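Local coordinates for hypothetical protein PP5205 (Pseudomonas putida, PDB 2G2X) that is of unknown function but has the EVE fold, which is related to ASCH and PUA domains, and so may bind RNA or a modified nucleotide, at residues N36-M41 with S95-A100; D45-Y50 with G61-T66; C54-I59 with V108-R113. One frame throughout, in Å; residues are numbered along the deposited sequence.

Overall arrangement
All three contacts lie in one EVE domain and on the same mixed sheet. Contact 2, the hairpin of strands 46-51 and 58-71, is near the centre of the molecule. Contact 1 sets the last part of helix 32-38 against strand 95-110, centred about 11 Å from contact 2; Thr66 N to Asp98 O and Arg64 N to Ala100 O are probably hydrogen-bonded. Contact 3 joins strands 58-71 and 95-110, centred about 23 Å from contact 1 and 16 Å from contact 2, which it touches through Tyr50. In sequence contact 2 nests inside the loop of contact 1, contact 3 crosses both, and strands 58-71 and 95-110 run from contact 1's side of the domain to contact 3's.

Contact 1. Residues N36-M41 with S95-A100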
loop_
_atom_site.group_PDB
_atom_site.type_symbol
_atom_site.label_atom_id
_atom_site.label_comp_id
_atom_site.label_asym_id
_atom_site.label_seq_id
_atom_site.Cartn_x
_atom_site.Cartn_y
_atom_site.Cartn_z
ATOM N N ASN A 36 1.144 -11.192 -4.433
ATOM C CA ASN A 36 1.364 -12.261 -3.464
ATOM C C ASN A 36 1.358 -11.737 -2.034
ATOM O O ASN A 36 0.877 -12.415 -1.130
ATOM C CB ASN A 36 2.676 -12.994 -3.758
ATOM C CG ASN A 36 2.685 -13.621 -5.132
ATOM O OD1 ASN A 36 1.628 -13.863 -5.717
ATOM N ND2 ASN A 36 3.872 -13.896 -5.654
ATOM N N PHE A 37 1.883 -10.535 -1.819
ATOM C CA PHE A 37 1.870 -9.993 -0.471
ATOM C C PHE A 37 0.439 -9.636 -0.072
ATOM O O PHE A 37 0.059 -9.813 1.084
ATOM C CB PHE A 37 2.784 -8.774 -0.355
ATOM C CG PHE A 37 4.252 -9.120 -0.313
ATOM C CD1 PHE A 37 4.710 -10.187 0.468
ATOM C CD2 PHE A 37 5.185 -8.359 -1.028
ATOM C CE1 PHE A 37 6.082 -10.499 0.541
ATOM C CE2 PHE A 37 6.554 -8.654 -0.966
ATOM C CZ PHE A 37 7.005 -9.728 -0.179
ATOM N N LEU A 38 -0.355 -9.142 -1.021
ATOM C CA LEU A 38 -1.749 -8.811 -0.730
ATOM C C LEU A 38 -2.460 -10.061 -0.248
ATOM O O LEU A 38 -3.259 -10.007 0.680
ATOM C CB LEU A 38 -2.498 -8.308 -1.971
ATOM C CG LEU A 38 -2.275 -6.912 -2.547
ATOM C CD1 LEU A 38 -3.306 -6.656 -3.650
ATOM C CD2 LEU A 38 -2.411 -5.869 -1.456
ATOM N N ARG A 39 -2.173 -11.187 -0.891
ATOM C CA ARG A 39 -2.809 -12.449 -0.533
ATOM C C ARG A 39 -2.355 -13.005 0.808
ATOM O O ARG A 39 -2.918 -13.974 1.309
ATOM C CB ARG A 39 -2.572 -13.475 -1.646
ATOM C CG ARG A 39 -3.278 -13.091 -2.944
ATOM C CD ARG A 39 -2.923 -14.014 -4.097
ATOM N NE ARG A 39 -3.811 -13.785 -5.232
ATOM C CZ ARG A 39 -3.836 -14.529 -6.331
ATOM N NH1 ARG A 39 -3.010 -15.561 -6.458
ATOM N NH2 ARG A 39 -4.708 -14.255 -7.290
ATOM N N ALA A 40 -1.337 -12.390 1.390
ATOM C CA ALA A 40 -0.829 -12.836 2.678
ATOM C C ALA A 40 -1.429 -11.999 3.798
ATOM O O ALA A 40 -1.316 -12.346 4.970
ATOM C CB ALA A 40 0.693 -12.731 2.708
HETATM N N MSE A 41 -2.074 -10.896 3.431
HETATM C CA MSE A 41 -2.675 -10.009 4.419
HETATM C C MSE A 41 -3.884 -10.601 5.107
HETATM O O MSE A 41 -4.588 -11.438 4.547
HETATM C CB MSE A 41 -3.054 -8.674 3.770
HETATM C CG MSE A 41 -1.848 -7.848 3.342
HETATM SE SE MSE A 41 -2.308 -6.260 2.341
HETATM C CE MSE A 41 -0.550 -5.517 2.096
ATOM N N SER A 95 -5.692 -9.761 -7.509
ATOM C CA SER A 95 -6.390 -9.646 -6.238
ATOM C C SER A 95 -6.412 -8.225 -5.708
ATOM O O SER A 95 -5.559 -7.401 -6.036
ATOM C CB SER A 95 -5.724 -10.548 -5.192
ATOM O OG SER A 95 -5.848 -11.919 -5.531
ATOM N N ALA A 96 -7.404 -7.951 -4.875
ATOM C CA ALA A 96 -7.548 -6.648 -4.256
ATOM C C ALA A 96 -7.860 -6.900 -2.794
ATOM O O ALA A 96 -8.123 -8.034 -2.398
ATOM C CB ALA A 96 -8.690 -5.878 -4.911
ATOM N N VAL A 97 -7.800 -5.849 -1.988
ATOM C CA VAL A 97 -8.141 -5.947 -0.577
ATOM C C VAL A 97 -8.841 -4.636 -0.287
ATOM O O VAL A 97 -8.679 -3.681 -1.042
ATOM C CB VAL A 97 -6.889 -6.076 0.338
ATOM C CG1 VAL A 97 -6.172 -7.393 0.060
ATOM C CG2 VAL A 97 -5.956 -4.891 0.135
ATOM N N ASP A 98 -9.638 -4.589 0.777
ATOM C CA ASP A 98 -10.322 -3.355 1.130
ATOM C C ASP A 98 -9.644 -2.773 2.357
ATOM O O ASP A 98 -9.227 -3.509 3.254
ATOM C CB ASP A 98 -11.807 -3.609 1.407
ATOM C CG ASP A 98 -12.587 -3.948 0.147
ATOM O OD1 ASP A 98 -12.104 -3.630 -0.962
ATOM O OD2 ASP A 98 -13.688 -4.523 0.267
ATOM N N VAL A 99 -9.543 -1.450 2.407
ATOM C CA VAL A 99 -8.872 -0.795 3.517
ATOM C C VAL A 99 -9.702 0.287 4.183
ATOM O O VAL A 99 -10.717 0.738 3.649
ATOM C CB VAL A 99 -7.552 -0.148 3.044
ATOM C CG1 VAL A 99 -6.688 -1.184 2.334
ATOM C CG2 VAL A 99 -7.850 1.033 2.116
ATOM N N ALA A 100 -9.253 0.703 5.362
ATOM C CA ALA A 100 -9.919 1.750 6.110
ATOM C C ALA A 100 -8.844 2.590 6.782
ATOM O O ALA A 100 -7.746 2.105 7.078
ATOM C CB ALA A 100 -10.864 1.153 7.145
#
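Leu38 and Val97 meet at the buried heart of this contact, their branches crossing at a slant with CD2 of Leu38 4.0 Å from CG2 of Val97. The other methyl of Leu38, CD1, lies over the backbone of the strand, 3.4 Å from Ser95 O. Met41, a selenomethionine, adds its SE at the margin, 4.5 Å from Val97 CG2. Met6 of strand 3-8 and Val134 of strand 134-136 also pack on Leu38 and Met41, while Trp26 covers Val97, so this half is closed in.

The other side is polar and looser, with Arg39 exposed and its partner Ser95 buried. Arg39 stretches out almost straight from CG to NE and grips one oxygen side-on with two nitrogens: NE lies 2.8 Å from Ser95 OG, with a fairly straight N-H (161°), and NH2 lies 3.1 Å from the same OG by a more bent bond. Both bonds run in the guanidinium plane, which fixes how the group is turned. A sulfate ion, probably from the crystallisation liquor, sits about 6 Å from the Arg39 side chain.

The last part of helix 32-38 and the type I turn from Leu38 to Met41 thus pack against one strand of the mixed sheet of the PUA-like EVE domain.

Contact 2. Residues D45-Y50 with G61-T66; sequences DEFFFY and GIARIT
Antiparallel strand pairing at the buried centre of the sheet makes this contact, between the two arms of the hairpin 46-51 and 58-71. Phe47 and Ala63 form a hydrogen-bonded pair: Phe47 N lies 2.9 Å from Ala63 O, and Ala63 N returns a bond to Phe47 O. Toward one end Ile65 N donates to Asp45 O at 2.8 Å; toward the other Phe49 N reaches Gly61 O from above the carbonyl plane.

On the face of Phe47, Ala63 and Phe49, aromatic rings do the packing. Phe47 CG stands between its own backbone N and carbonyl carbon (chi1 65°), which swings the ring over the neighbouring strand until CZ is 3.4 Å from Ala63 CB. Ile65 crosses the same ring at about a right angle, its CD1 3.8 Å from Phe47 CD1. Replacing Phe47 by an alanine would probably leave Ala63 CB and Ile65 CD1 without the ring they pack on and take away the ring that Trp26 meets edge-to-face.

Within the PUA-like EVE fold this hairpin has strand 3-8 along one flank and strand 95-110 along the other. Its second face carries Phe48 and Ile62, lying side by side and pointing the same way, with Phe48 CD1 4.0 Å from Ile62 CG1; helix 139-148 covers them, and Trp142 stacks on the Phe48 ring. Glu46 and Arg64 form a non-hydrogen-bonded pair on this face, touching through aliphatic carbons, CG of Glu46 to CB of Arg64 at 4.3 Å. Asp45 OD2 accepts bonds from Ser42 N and Trp4 NE1.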
loop_
_atom_site.group_PDB
_atom_site.type_symbol
_atom_site.label_atom_id
_atom_site.label_comp_id
_atom_site.label_asym_id
_atom_site.label_seq_id
_atom_site.Cartn_x
_atom_site.Cartn_y
_atom_site.Cartn_z
ATOM N N ASP A 45 -4.803 -6.341 9.842
ATOM C CA ASP A 45 -3.410 -5.997 9.601
ATOM C C ASP A 45 -3.372 -4.499 9.337
ATOM O O ASP A 45 -4.334 -3.921 8.826
ATOM C CB ASP A 45 -2.843 -6.741 8.382
ATOM C CG ASP A 45 -2.437 -8.178 8.693
ATOM O OD1 ASP A 45 -2.468 -8.583 9.875
ATOM O OD2 ASP A 45 -2.078 -8.906 7.747
ATOM N N GLU A 46 -2.266 -3.865 9.692
ATOM C CA GLU A 46 -2.132 -2.439 9.470
ATOM C C GLU A 46 -0.988 -2.203 8.508
ATOM O O GLU A 46 -0.079 -3.028 8.406
ATOM C CB GLU A 46 -1.882 -1.736 10.803
ATOM C CG GLU A 46 -3.046 -1.899 11.756
ATOM C CD GLU A 46 -2.748 -1.420 13.158
ATOM O OE1 GLU A 46 -1.841 -1.996 13.793
ATOM O OE2 GLU A 46 -3.428 -0.475 13.622
ATOM N N PHE A 47 -1.038 -1.095 7.782
ATOM C CA PHE A 47 0.029 -0.789 6.842
ATOM C C PHE A 47 0.297 0.708 6.760
ATOM O O PHE A 47 -0.591 1.522 6.990
ATOM C CB PHE A 47 -0.311 -1.317 5.437
ATOM C CG PHE A 47 -1.512 -0.642 4.791
ATOM C CD1 PHE A 47 -2.810 -1.094 5.036
ATOM C CD2 PHE A 47 -1.337 0.439 3.926
ATOM C CE1 PHE A 47 -3.918 -0.484 4.424
ATOM C CE2 PHE A 47 -2.432 1.061 3.307
ATOM C CZ PHE A 47 -3.725 0.597 3.556
ATOM N N PHE A 48 1.535 1.067 6.445
ATOM C CA PHE A 48 1.881 2.466 6.284
ATOM C C PHE A 48 1.379 2.892 4.906
ATOM O O PHE A 48 1.606 2.200 3.907
ATOM C CB PHE A 48 3.400 2.663 6.383
ATOM C CG PHE A 48 3.934 2.523 7.788
ATOM C CD1 PHE A 48 3.379 3.266 8.829
ATOM C CD2 PHE A 48 4.970 1.639 8.075
ATOM C CE1 PHE A 48 3.846 3.133 10.145
ATOM C CE2 PHE A 48 5.450 1.494 9.383
ATOM C CZ PHE A 48 4.883 2.244 10.422
ATOM N N PHE A 49 0.674 4.018 4.864
ATOM C CA PHE A 49 0.131 4.557 3.626
ATOM C C PHE A 49 1.223 5.451 3.044
ATOM O O PHE A 49 1.494 6.519 3.587
ATOM C CB PHE A 49 -1.117 5.383 3.950
ATOM C CG PHE A 49 -2.045 5.588 2.780
ATOM C CD1 PHE A 49 -3.253 4.903 2.716
ATOM C CD2 PHE A 49 -1.724 6.481 1.762
ATOM C CE1 PHE A 49 -4.141 5.105 1.651
ATOM C CE2 PHE A 49 -2.602 6.696 0.685
ATOM C CZ PHE A 49 -3.810 6.009 0.630
ATOM N N TYR A 50 1.844 5.017 1.946
ATOM C CA TYR A 50 2.938 5.771 1.322
ATOM C C TYR A 50 2.563 6.561 0.063
ATOM O O TYR A 50 2.139 5.984 -0.940
ATOM C CB TYR A 50 4.090 4.813 0.985
ATOM C CG TYR A 50 5.324 5.492 0.419
ATOM C CD1 TYR A 50 6.340 5.951 1.255
ATOM C CD2 TYR A 50 5.477 5.666 -0.957
ATOM C CE1 TYR A 50 7.481 6.565 0.735
ATOM C CE2 TYR A 50 6.609 6.280 -1.487
ATOM C CZ TYR A 50 7.608 6.726 -0.639
ATOM O OH TYR A 50 8.728 7.331 -1.174
ATOM N N GLY A 61 0.610 8.184 6.619
ATOM C CA GLY A 61 -0.247 7.726 7.695
ATOM C C GLY A 61 -0.390 6.223 7.822
ATOM O O GLY A 61 0.371 5.455 7.227
ATOM N N ILE A 62 -1.378 5.803 8.603
ATOM C CA ILE A 62 -1.623 4.388 8.830
ATOM C C ILE A 62 -3.053 4.026 8.479
ATOM O O ILE A 62 -3.972 4.806 8.718
ATOM C CB ILE A 62 -1.383 4.014 10.310
ATOM C CG1 ILE A 62 0.060 4.347 10.693
ATOM C CG2 ILE A 62 -1.694 2.526 10.535
ATOM C CD1 ILE A 62 0.353 4.232 12.186
ATOM N N ALA A 63 -3.226 2.839 7.911
ATOM C CA ALA A 63 -4.544 2.337 7.546
ATOM C C ALA A 63 -4.569 0.849 7.884
ATOM O O ALA A 63 -3.537 0.276 8.242
ATOM C CB ALA A 63 -4.806 2.557 6.054
ATOM N N ARG A 64 -5.736 0.223 7.768
ATOM C CA ARG A 64 -5.868 -1.193 8.083
ATOM C C ARG A 64 -6.627 -1.979 7.015
ATOM O O ARG A 64 -7.390 -1.412 6.237
ATOM C CB ARG A 64 -6.574 -1.361 9.433
ATOM C CG ARG A 64 -8.030 -0.898 9.453
ATOM C CD ARG A 64 -8.683 -1.200 10.802
ATOM N NE ARG A 64 -10.119 -0.922 10.800
ATOM C CZ ARG A 64 -10.645 0.296 10.706
ATOM N NH1 ARG A 64 -9.850 1.355 10.613
ATOM N NH2 ARG A 64 -11.963 0.461 10.701
ATOM N N ILE A 65 -6.410 -3.292 6.992
ATOM C CA ILE A 65 -7.073 -4.175 6.038
ATOM C C ILE A 65 -8.438 -4.572 6.590
ATOM O O ILE A 65 -8.521 -5.144 7.678
ATOM C CB ILE A 65 -6.261 -5.463 5.806
ATOM C CG1 ILE A 65 -4.832 -5.109 5.382
ATOM C CG2 ILE A 65 -6.944 -6.324 4.754
ATOM C CD1 ILE A 65 -4.758 -4.210 4.154
ATOM N N THR A 66 -9.498 -4.269 5.841
ATOM C CA THR A 66 -10.860 -4.599 6.262
ATOM C C THR A 66 -11.443 -5.780 5.492
ATOM O O THR A 66 -12.535 -6.238 5.799
ATOM C CB THR A 66 -11.828 -3.385 6.118
ATOM O OG1 THR A 66 -11.779 -2.874 4.778
ATOM C CG2 THR A 66 -11.457 -2.287 7.101
#

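Contact 3. Residues C54-I59 with V108-R113; sequences CPQPGI and VLELGR
Val108 holds CG1 anti to its own nitrogen (chi1 169°), and that branch therefore lies against the backbone of Gly58, 3.6 Å from the CA. Ile59 and Leu109 leave the same face of the sheet with their CB atoms 4.1 Å apart. Ile145 of helix 139-148 touches both and covers that face.

Between them the backbones form a short antiparallel ladder. Leu109 N gives a nearly straight bond to Ile59 O (2.8 Å, 174°), and Ile59 N answers to Leu109 O, lying above that carbonyl's plane. Next comes the non-hydrogen-bonded pair of Gly58 and Glu110, where Gly58 CA is only 3.2 Å from Leu109 O. A side chain on Gly58 would run into that oxygen and into Val108 CG1, and at its phi of 158° a CB would also be pressed against the carbonyl oxygen of Pro57.

This is where the long strand 95-110 gives way to helix 111-115 in the EVE domain, with Glu110 at the N-cap position. The first helical residue still belongs to the pairing: Leu111 N bonds to Pro57 O at 3.0 Å, the donor tilted out of the carbonyl plane, and so the start of the helix is tied to the loop that leads into strand 58-71. Pro57 CG also lies 4.3 Å from Leu111 CB, and Tyr50 packs on both residues. On the solvent side, the extended chain of Gln56 slides past Val108 in the opposite direction and crosses Glu110.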
loop_
_atom_site.group_PDB
_atom_site.type_symbol
_atom_site.label_atom_id
_atom_site.label_comp_id
_atom_site.label_asym_id
_atom_site.label_seq_id
_atom_site.Cartn_x
_atom_site.Cartn_y
_atom_site.Cartn_z
ATOM N N CYS A 54 4.816 11.726 -6.339
ATOM C CA CYS A 54 4.296 13.041 -5.969
ATOM C C CYS A 54 5.412 13.973 -5.484
ATOM O O CYS A 54 6.542 13.541 -5.272
ATOM C CB CYS A 54 3.263 12.871 -4.856
ATOM S SG CYS A 54 3.957 12.076 -3.372
ATOM N N PRO A 55 5.102 15.268 -5.303
ATOM C CA PRO A 55 6.106 16.236 -4.840
ATOM C C PRO A 55 6.687 15.975 -3.442
ATOM O O PRO A 55 7.838 16.326 -3.170
ATOM C CB PRO A 55 5.375 17.579 -4.947
ATOM C CG PRO A 55 3.924 17.204 -4.838
ATOM C CD PRO A 55 3.841 15.944 -5.654
ATOM N N GLN A 56 5.901 15.373 -2.555
ATOM C CA GLN A 56 6.399 15.069 -1.214
ATOM C C GLN A 56 6.211 13.587 -0.902
ATOM O O GLN A 56 5.354 13.208 -0.104
ATOM C CB GLN A 56 5.691 15.917 -0.146
ATOM C CG GLN A 56 6.438 15.918 1.194
ATOM C CD GLN A 56 5.764 16.750 2.285
ATOM O OE1 GLN A 56 6.425 17.227 3.209
ATOM N NE2 GLN A 56 4.450 16.910 2.192
ATOM N N PRO A 57 7.012 12.724 -1.541
ATOM C CA PRO A 57 6.912 11.283 -1.312
ATOM C C PRO A 57 7.305 10.900 0.115
ATOM O O PRO A 57 8.249 11.459 0.685
ATOM C CB PRO A 57 7.861 10.705 -2.362
ATOM C CG PRO A 57 8.920 11.772 -2.471
ATOM C CD PRO A 57 8.084 13.033 -2.501
ATOM N N GLY A 58 6.571 9.949 0.686
ATOM C CA GLY A 58 6.853 9.510 2.040
ATOM C C GLY A 58 5.645 8.855 2.680
ATOM O O GLY A 58 4.587 8.748 2.063
ATOM N N ILE A 59 5.805 8.410 3.922
ATOM C CA ILE A 59 4.715 7.772 4.645
ATOM C C ILE A 59 3.809 8.862 5.221
ATOM O O ILE A 59 4.240 9.660 6.054
ATOM C CB ILE A 59 5.266 6.875 5.775
ATOM C CG1 ILE A 59 6.128 5.759 5.164
ATOM C CG2 ILE A 59 4.114 6.296 6.592
ATOM C CD1 ILE A 59 6.795 4.825 6.180
ATOM N N VAL A 108 4.189 14.403 6.658
ATOM C CA VAL A 108 4.623 13.221 5.933
ATOM C C VAL A 108 6.038 12.852 6.356
ATOM O O VAL A 108 6.884 13.729 6.538
ATOM C CB VAL A 108 4.635 13.476 4.407
ATOM C CG1 VAL A 108 5.346 12.331 3.692
ATOM C CG2 VAL A 108 3.207 13.642 3.889
ATOM N N LEU A 109 6.288 11.559 6.533
ATOM C CA LEU A 109 7.627 11.101 6.883
ATOM C C LEU A 109 8.294 10.940 5.528
ATOM O O LEU A 109 8.181 9.896 4.879
ATOM C CB LEU A 109 7.575 9.759 7.612
ATOM C CG LEU A 109 6.721 9.731 8.882
ATOM C CD1 LEU A 109 6.919 8.390 9.581
ATOM C CD2 LEU A 109 7.110 10.881 9.809
ATOM N N GLU A 110 8.966 12.002 5.102
ATOM C CA GLU A 110 9.634 12.060 3.815
ATOM C C GLU A 110 10.570 10.905 3.503
ATOM O O GLU A 110 11.235 10.363 4.388
ATOM C CB GLU A 110 10.369 13.393 3.698
ATOM C CG GLU A 110 9.438 14.574 3.894
ATOM C CD GLU A 110 10.117 15.914 3.712
ATOM O OE1 GLU A 110 9.411 16.944 3.768
ATOM O OE2 GLU A 110 11.348 15.941 3.512
ATOM N N LEU A 111 10.601 10.534 2.226
ATOM C CA LEU A 111 11.436 9.446 1.745
ATOM C C LEU A 111 12.901 9.642 2.120
ATOM O O LEU A 111 13.584 8.687 2.491
ATOM C CB LEU A 111 11.301 9.327 0.225
ATOM C CG LEU A 111 12.183 8.285 -0.459
ATOM C CD1 LEU A 111 11.855 6.898 0.092
ATOM C CD2 LEU A 111 11.968 8.341 -1.959
ATOM N N GLY A 112 13.381 10.878 2.015
ATOM C CA GLY A 112 14.763 11.164 2.350
ATOM C C GLY A 112 15.067 10.812 3.792
ATOM O O GLY A 112 16.109 10.225 4.099
ATOM N N ARG A 113 14.152 11.173 4.681
ATOM C CA ARG A 113 14.313 10.888 6.097
ATOM C C ARG A 113 14.368 9.367 6.280
ATOM O O ARG A 113 15.192 8.846 7.031
ATOM C CB ARG A 113 13.133 11.471 6.881
ATOM C CG ARG A 113 13.355 11.545 8.383
ATOM C CD ARG A 113 14.246 12.724 8.745
ATOM N NE ARG A 113 14.586 12.732 10.165
ATOM C CZ ARG A 113 15.481 11.920 10.721
ATOM N NH1 ARG A 113 16.131 11.039 9.975
ATOM N NH2 ARG A 113 15.711 11.980 12.026
#